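Apoptosis regulator Bcl-2 homolog (Murid herpesvirus 4, PDB 4MI8) protects infected cells from apoptosis, aiding latency, and binds host Beclin 1 to inhibit starvation-induced autophagy, aiding chronic infection. Local coordinates at residues 9-12 and 13-16; 110-113 and 114-117; 119-122 and 123-127. All coordinates share one frame; numbering follows the deposited sequence.

Contact 1 of 3, residues 9-12 and 13-16; sequences TYWA and TLIT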
loop_
_atom_site.group_PDB
_atom_site.type_symbol
_atom_site.label_atom_id
_atom_site.label_comp_id
_atom_site.label_asym_id
_atom_site.label_seq_id
_atom_site.Cartn_x
_atom_site.Cartn_y
_atom_site.Cartn_z
ATOM N N THR A 9 16.105 1.637 -4.520
ATOM C CA THR A 9 16.373 3.023 -4.225
ATOM C C THR A 9 15.235 3.888 -4.703
ATOM O O THR A 9 14.764 4.743 -4.010
ATOM C CB THR A 9 17.653 3.500 -4.924
ATOM O OG1 THR A 9 18.728 2.615 -4.628
ATOM C CG2 THR A 9 18.004 4.844 -4.475
ATOM N N TYR A 10 14.826 3.679 -5.924
ATOM C CA TYR A 10 13.695 4.404 -6.489
ATOM C C TYR A 10 12.392 4.152 -5.704
ATOM O O TYR A 10 11.605 5.087 -5.433
ATOM C CB TYR A 10 13.506 4.057 -7.955
ATOM C CG TYR A 10 12.421 4.888 -8.531
ATOM C CD1 TYR A 10 12.556 6.278 -8.606
ATOM C CD2 TYR A 10 11.220 4.315 -8.897
ATOM C CE1 TYR A 10 11.523 7.072 -9.075
ATOM C CE2 TYR A 10 10.191 5.092 -9.387
ATOM C CZ TYR A 10 10.339 6.463 -9.470
ATOM O OH TYR A 10 9.308 7.229 -9.950
ATOM N N TRP A 11 12.191 2.901 -5.307
ATOM C CA TRP A 11 10.991 2.505 -4.654
ATOM C C TRP A 11 10.878 3.061 -3.279
ATOM O O TRP A 11 9.764 3.401 -2.877
ATOM C CB TRP A 11 10.902 0.998 -4.618
ATOM C CG TRP A 11 10.167 0.443 -5.819
ATOM C CD1 TRP A 11 10.716 -0.157 -6.948
ATOM C CD2 TRP A 11 8.701 0.462 -6.050
ATOM N NE1 TRP A 11 9.716 -0.516 -7.848
ATOM C CE2 TRP A 11 8.482 -0.194 -7.356
ATOM C CE3 TRP A 11 7.580 0.894 -5.299
ATOM C CZ2 TRP A 11 7.194 -0.383 -7.879
ATOM C CZ3 TRP A 11 6.294 0.717 -5.845
ATOM C CH2 TRP A 11 6.106 0.097 -7.102
ATOM N N ALA A 12 12.008 3.201 -2.556
ATOM C CA ALA A 12 12.023 3.870 -1.255
ATOM C C ALA A 12 11.524 5.299 -1.397
ATOM O O ALA A 12 10.761 5.791 -0.575
ATOM C CB ALA A 12 13.459 3.881 -0.646
ATOM N N THR A 13 11.998 5.991 -2.416
ATOM C CA THR A 13 11.515 7.350 -2.719
ATOM C C THR A 13 9.995 7.377 -3.004
ATOM O O THR A 13 9.230 8.229 -2.487
ATOM C CB THR A 13 12.284 7.898 -3.946
ATOM O OG1 THR A 13 13.618 8.130 -3.518
ATOM C CG2 THR A 13 11.722 9.218 -4.476
ATOM N N LEU A 14 9.579 6.418 -3.824
ATOM C CA LEU A 14 8.228 6.368 -4.334
ATOM C C LEU A 14 7.279 6.049 -3.171
ATOM O O LEU A 14 6.194 6.664 -3.028
ATOM C CB LEU A 14 8.192 5.239 -5.389
ATOM C CG LEU A 14 6.836 5.063 -6.021
ATOM C CD1 LEU A 14 6.229 6.456 -6.362
ATOM C CD2 LEU A 14 6.958 4.085 -7.233
ATOM N N ILE A 15 7.685 5.129 -2.292
ATOM C CA ILE A 15 6.834 4.818 -1.143
ATOM C C ILE A 15 6.587 6.018 -0.209
ATOM O O ILE A 15 5.431 6.275 0.327
ATOM C CB ILE A 15 7.383 3.578 -0.388
ATOM C CG1 ILE A 15 7.179 2.295 -1.246
ATOM C CG2 ILE A 15 6.609 3.399 0.919
ATOM C CD1 ILE A 15 8.181 1.195 -1.012
ATOM N N THR A 16 7.678 6.758 0.052
ATOM C CA THR A 16 7.547 7.900 0.935
ATOM C C THR A 16 6.664 8.961 0.244
ATOM O O THR A 16 5.831 9.589 0.890
ATOM C CB THR A 16 8.917 8.538 1.161
ATOM O OG1 THR A 16 9.834 7.559 1.664
ATOM C CG2 THR A 16 8.806 9.772 2.157
#

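Contact 2 of 3, residues 110-113 and 114-117; sequences TEDH and ELLN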
loop_
_atom_site.group_PDB
_atom_site.type_symbol
_atom_site.label_atom_id
_atom_site.label_comp_id
_atom_site.label_asym_id
_atom_site.label_seq_id
_atom_site.Cartn_x
_atom_site.Cartn_y
_atom_site.Cartn_z
ATOM N N THR A 110 3.747 12.830 10.896
ATOM C CA THR A 110 4.132 12.529 12.278
ATOM C C THR A 110 5.164 11.447 12.275
ATOM O O THR A 110 5.468 10.871 11.215
ATOM C CB THR A 110 2.948 12.044 13.125
ATOM O OG1 THR A 110 2.620 10.724 12.719
ATOM C CG2 THR A 110 1.728 12.944 12.915
ATOM N N GLU A 111 5.651 11.149 13.467
ATOM C CA GLU A 111 6.687 10.156 13.671
ATOM C C GLU A 111 6.211 8.748 13.380
ATOM O O GLU A 111 7.020 7.919 13.005
ATOM C CB GLU A 111 7.201 10.229 15.104
ATOM C CG GLU A 111 7.675 11.635 15.512
ATOM C CD GLU A 111 8.953 12.097 14.776
ATOM O OE1 GLU A 111 10.003 11.426 14.964
ATOM O OE2 GLU A 111 8.927 13.127 14.029
ATOM N N ASP A 112 4.922 8.485 13.606
ATOM C CA ASP A 112 4.271 7.231 13.239
ATOM C C ASP A 112 4.156 7.047 11.730
ATOM O O ASP A 112 4.265 5.916 11.251
ATOM C CB ASP A 112 2.862 7.156 13.787
ATOM C CG ASP A 112 2.828 6.783 15.230
ATOM O OD1 ASP A 112 3.884 6.372 15.764
ATOM O OD2 ASP A 112 1.736 6.906 15.828
ATOM N N HIS A 113 3.902 8.136 10.999
ATOM C CA HIS A 113 4.047 8.080 9.550
ATOM C C HIS A 113 5.381 7.575 9.120
ATOM O O HIS A 113 5.468 6.752 8.196
ATOM C CB HIS A 113 3.855 9.420 8.935
ATOM C CG HIS A 113 2.438 9.890 8.948
ATOM N ND1 HIS A 113 1.872 10.425 10.041
ATOM C CD2 HIS A 113 1.488 9.951 7.927
ATOM C CE1 HIS A 113 0.598 10.788 9.739
ATOM N NE2 HIS A 113 0.379 10.507 8.437
ATOM N N GLU A 114 6.431 8.040 9.795
ATOM C CA GLU A 114 7.812 7.647 9.493
ATOM C C GLU A 114 8.021 6.192 9.781
ATOM O O GLU A 114 8.725 5.531 9.080
ATOM C CB GLU A 114 8.831 8.533 10.237
ATOM C CG GLU A 114 9.088 9.857 9.486
ATOM C CD GLU A 114 9.790 10.962 10.313
ATOM O OE1 GLU A 114 9.906 10.847 11.570
ATOM O OE2 GLU A 114 10.229 11.975 9.703
ATOM N N LEU A 115 7.346 5.697 10.800
ATOM C CA LEU A 115 7.372 4.284 11.204
ATOM C C LEU A 115 6.609 3.396 10.207
ATOM O O LEU A 115 7.074 2.322 9.767
ATOM C CB LEU A 115 6.669 4.215 12.546
ATOM C CG LEU A 115 7.173 3.195 13.518
ATOM C CD1 LEU A 115 8.545 3.658 14.052
ATOM C CD2 LEU A 115 6.078 3.110 14.582
ATOM N N LEU A 116 5.426 3.863 9.832
ATOM C CA LEU A 116 4.678 3.256 8.703
ATOM C C LEU A 116 5.557 3.166 7.432
ATOM O O LEU A 116 5.667 2.099 6.804
ATOM C CB LEU A 116 3.387 4.040 8.444
ATOM C CG LEU A 116 2.529 3.416 7.339
ATOM C CD1 LEU A 116 2.106 1.979 7.680
ATOM C CD2 LEU A 116 1.360 4.362 7.080
ATOM N N ASN A 117 6.205 4.287 7.098
ATOM C CA ASN A 117 7.130 4.357 5.963
ATOM C C ASN A 117 8.176 3.265 6.003
ATOM O O ASN A 117 8.281 2.501 5.045
ATOM C CB ASN A 117 7.756 5.726 5.896
ATOM C CG ASN A 117 8.457 6.025 4.533
ATOM O OD1 ASN A 117 8.616 5.191 3.668
ATOM N ND2 ASN A 117 8.899 7.228 4.388
#

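Contact 3 of 3, residues 119-122 and 123-127; sequences CMTH and FFIEN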
loop_
_atom_site.group_PDB
_atom_site.type_symbol
_atom_site.label_atom_id
_atom_site.label_comp_id
_atom_site.label_asym_id
_atom_site.label_seq_id
_atom_site.Cartn_x
_atom_site.Cartn_y
_atom_site.Cartn_z
ATOM N N CYS A 119 8.579 0.487 7.947
ATOM C CA CYS A 119 7.960 -0.828 7.882
ATOM C C CYS A 119 7.604 -1.188 6.414
ATOM O O CYS A 119 8.107 -2.249 5.879
ATOM C CB CYS A 119 6.699 -0.864 8.757
ATOM S SG CYS A 119 5.697 -2.369 8.529
ATOM N N MET A 120 6.830 -0.299 5.740
ATOM C CA MET A 120 6.438 -0.624 4.337
ATOM C C MET A 120 7.660 -0.699 3.464
ATOM O O MET A 120 7.761 -1.605 2.635
ATOM C CB MET A 120 5.417 0.356 3.745
ATOM C CG MET A 120 4.033 0.195 4.341
ATOM S SD MET A 120 2.899 1.443 3.653
ATOM C CE MET A 120 2.742 0.769 1.989
ATOM N N THR A 121 8.586 0.238 3.641
ATOM C CA THR A 121 9.803 0.276 2.839
ATOM C C THR A 121 10.707 -0.919 3.126
ATOM O O THR A 121 11.372 -1.435 2.227
ATOM C CB THR A 121 10.596 1.574 3.078
ATOM O OG1 THR A 121 9.762 2.705 2.799
ATOM C CG2 THR A 121 11.823 1.621 2.181
ATOM N N HIS A 122 10.728 -1.355 4.381
ATOM C CA HIS A 122 11.562 -2.470 4.787
ATOM C C HIS A 122 10.997 -3.780 4.322
ATOM O O HIS A 122 11.744 -4.762 4.118
ATOM C CB HIS A 122 11.736 -2.483 6.301
ATOM C CG HIS A 122 12.509 -1.301 6.835
ATOM N ND1 HIS A 122 12.397 -0.879 8.108
ATOM C CD2 HIS A 122 13.425 -0.452 6.218
ATOM C CE1 HIS A 122 13.198 0.186 8.298
ATOM N NE2 HIS A 122 13.828 0.446 7.141
ATOM N N PHE A 123 9.681 -3.825 4.148
ATOM C CA PHE A 123 9.026 -5.006 3.725
ATOM C C PHE A 123 9.081 -5.086 2.216
ATOM O O PHE A 123 9.380 -6.144 1.677
ATOM C CB PHE A 123 7.586 -5.047 4.252
ATOM C CG PHE A 123 6.903 -6.335 3.959
ATOM C CD1 PHE A 123 6.501 -6.627 2.651
ATOM C CD2 PHE A 123 6.739 -7.314 4.969
ATOM C CE1 PHE A 123 5.908 -7.851 2.323
ATOM C CE2 PHE A 123 6.110 -8.522 4.658
ATOM C CZ PHE A 123 5.682 -8.796 3.335
ATOM N N PHE A 124 8.765 -3.973 1.525
ATOM C CA PHE A 124 8.769 -3.987 0.062
ATOM C C PHE A 124 10.165 -4.474 -0.394
ATOM O O PHE A 124 10.283 -5.380 -1.229
ATOM C CB PHE A 124 8.509 -2.572 -0.447
ATOM C CG PHE A 124 8.270 -2.478 -1.909
ATOM C CD1 PHE A 124 9.314 -2.422 -2.813
ATOM C CD2 PHE A 124 6.947 -2.404 -2.385
ATOM C CE1 PHE A 124 9.076 -2.295 -4.173
ATOM C CE2 PHE A 124 6.681 -2.295 -3.722
ATOM C CZ PHE A 124 7.731 -2.217 -4.618
ATOM N N ILE A 125 11.210 -3.852 0.136
ATOM C CA ILE A 125 12.567 -4.236 -0.268
ATOM C C ILE A 125 12.995 -5.630 0.213
ATOM O O ILE A 125 13.333 -6.457 -0.627
ATOM C CB ILE A 125 13.619 -3.166 0.041
ATOM C CG1 ILE A 125 13.206 -1.845 -0.647
ATOM C CG2 ILE A 125 14.976 -3.642 -0.459
ATOM C CD1 ILE A 125 14.095 -0.656 -0.377
ATOM N N GLU A 126 12.921 -5.907 1.515
ATOM C CA GLU A 126 13.358 -7.210 2.031
ATOM C C GLU A 126 12.655 -8.338 1.291
ATOM O O GLU A 126 13.275 -9.359 1.035
ATOM C CB GLU A 126 13.196 -7.329 3.548
ATOM C CG GLU A 126 14.422 -6.828 4.319
ATOM C CD GLU A 126 14.105 -5.799 5.431
ATOM O OE1 GLU A 126 13.190 -6.070 6.248
ATOM O OE2 GLU A 126 14.770 -4.712 5.516
ATOM N N ASN A 127 11.401 -8.128 0.874
ATOM C CA ASN A 127 10.674 -9.150 0.114
ATOM C C ASN A 127 10.842 -9.061 -1.380
ATOM O O ASN A 127 10.216 -9.799 -2.123
ATOM C CB ASN A 127 9.184 -9.218 0.497
ATOM C CG ASN A 127 8.981 -9.839 1.868
ATOM O OD1 ASN A 127 8.700 -11.055 1.983
ATOM N ND2 ASN A 127 9.219 -9.043 2.929
#

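Contact 1 of 3, residues 9-12 and 13-16
W11 carries the methyl CD2 of L14 over one face of its indole, one helical turn along the chain. The methyl lies 3.9 Å from the centroid of the six-membered ring and 20° off the ring normal, a CH-pi contact displaced toward the rim, with W11 CZ3 to L14 CD2 at 3.7 Å. The two side chains run side by side and point the same way, and the branched tip of a leucine suits this place because one methyl can rest on the flat ring while the other turns elsewhere. With CG anti to the backbone N (chi1 -180°), L14 also brings CD2 within 4.0 Å of CE2 of Y10, the two side chains crossing at a slant. I15 meets the indole differently: its CG1 comes to the rim, near the ring plane, 4.3 Å from W11 CE3. Beneath these side chains runs regular alpha-helical bonding. L14 N reaches Y10 O at 2.9 Å and I15 N reaches W11 O at 2.8 Å, while T13 N to T9 O is long and weak. Tyrosine suits the border of the core, since its ring packs on L14 while its hydroxyl bonds to D38. Helix 8-23 thus lies among three others: Y10, W11 and L14 lean on helix 33-56, W11 and I15 touch F93 of helix 86-103, and A12 and I15 rest on helix 111-126, where the W11 ring meets that of F124 and T16 OG1 is hydrogen-bonded to N117.

Contact 2 of 3, residues 110-113 and 114-117
T110 meets E114 through its backbone, O accepting a weak bond from E114 N, while its side chain caps the start of helix 111-126. Its OG1 accepts a weak capping bond from D112 N, 3.3 Å away, and is joined to H113 ND1 at 2.8 Å, where either atom could be the donor. Threonine suits an N-cap because its short hydroxyl can turn back toward the amides of the first turn. E111, next in line, has its O bonded to L115 N, and its chain bends at chi2 (-68°) so that the carboxylate draws near that of E114. E111 OE1 and E114 OE1 are 3.4 Å apart, and the two carboxylate planes are turned 81° against each other; both atoms are acceptors, so the pair probably repels, although the nearby helix N terminus probably eases the cost of carrying negative charge here. D112 runs alongside L115, with OD1 4.1 Å from the leucine CD2, and its O receives a bond from L116 N at 2.8 Å. Finally H113 O accepts from N117 N at 2.8 Å, and T110 OG1 lies at the edge of the H113 imidazole, in the ring plane, a bond that helps fix the ring's rotation. That ring also meets W109, and L116 turns its apolar side chain to helices 8-23, 68-81 and 86-103. A threonine N-cap followed by acidic residues is typical of an alpha-helix start, here that of the last helix of this Bcl-2-like helical bundle.

Contact 3 of 3, residues 119-122 and 123-127
The closing turns of helix 111-126 bring T121 beside I125, one turn apart on the same side of the helix. Their side chains point the same way, and T121 CG2 meets I125 CD1 at 4.1 Å. The threonine methyl, anti to the backbone N, supplies this apolar touch, while OG1 bonds to the O of N117 one turn back. The backbone bonds of these turns are regular: F123 N to C119 O and F124 N to M120 O are both 2.8 Å, whereas I125 N approaches T121 O at 3.2 Å. At the helix end, N127 folds back over F123. Its ND2 sits 3.3 Å above the phenyl plane, over the ring centre, and also donates to F123 O at 3.2 Å. F123 O receives N127 N as well, at 2.9 Å, so two donors from one residue grip it. Asparagine suits this place because its short amide can reach a carbonyl of the last turn. The buried rings lead elsewhere, F123 to F76 and F124 to W11 and F92. With one N-H spent on the carbonyl, the N127 amide lies roughly flat over the phenyl face and is held in its orientation.

From the N terminus, contact 1 comes first, within helix 8-23; contacts 2 and 3 follow in series at the start and end of helix 111-126. Each is a local turn of helix closing no long loop, and none nests in or crosses another. The long-range ties run between them. T16 OG1 of contact 1 and N117 ND2 of contact 2 lie 2.9 Å apart, a probable hydrogen bond. W11 CE3 lies unusually close to F124 CZ of contact 3, at 3.2 Å, and A12 and I15 touch T121. Contacts 2 and 3 adjoin in the sequence, and T121 OG1 bonds back to N117 O. Thus helices 8-23 and 111-126 are joined at several points between W11-T16 and N117-F124.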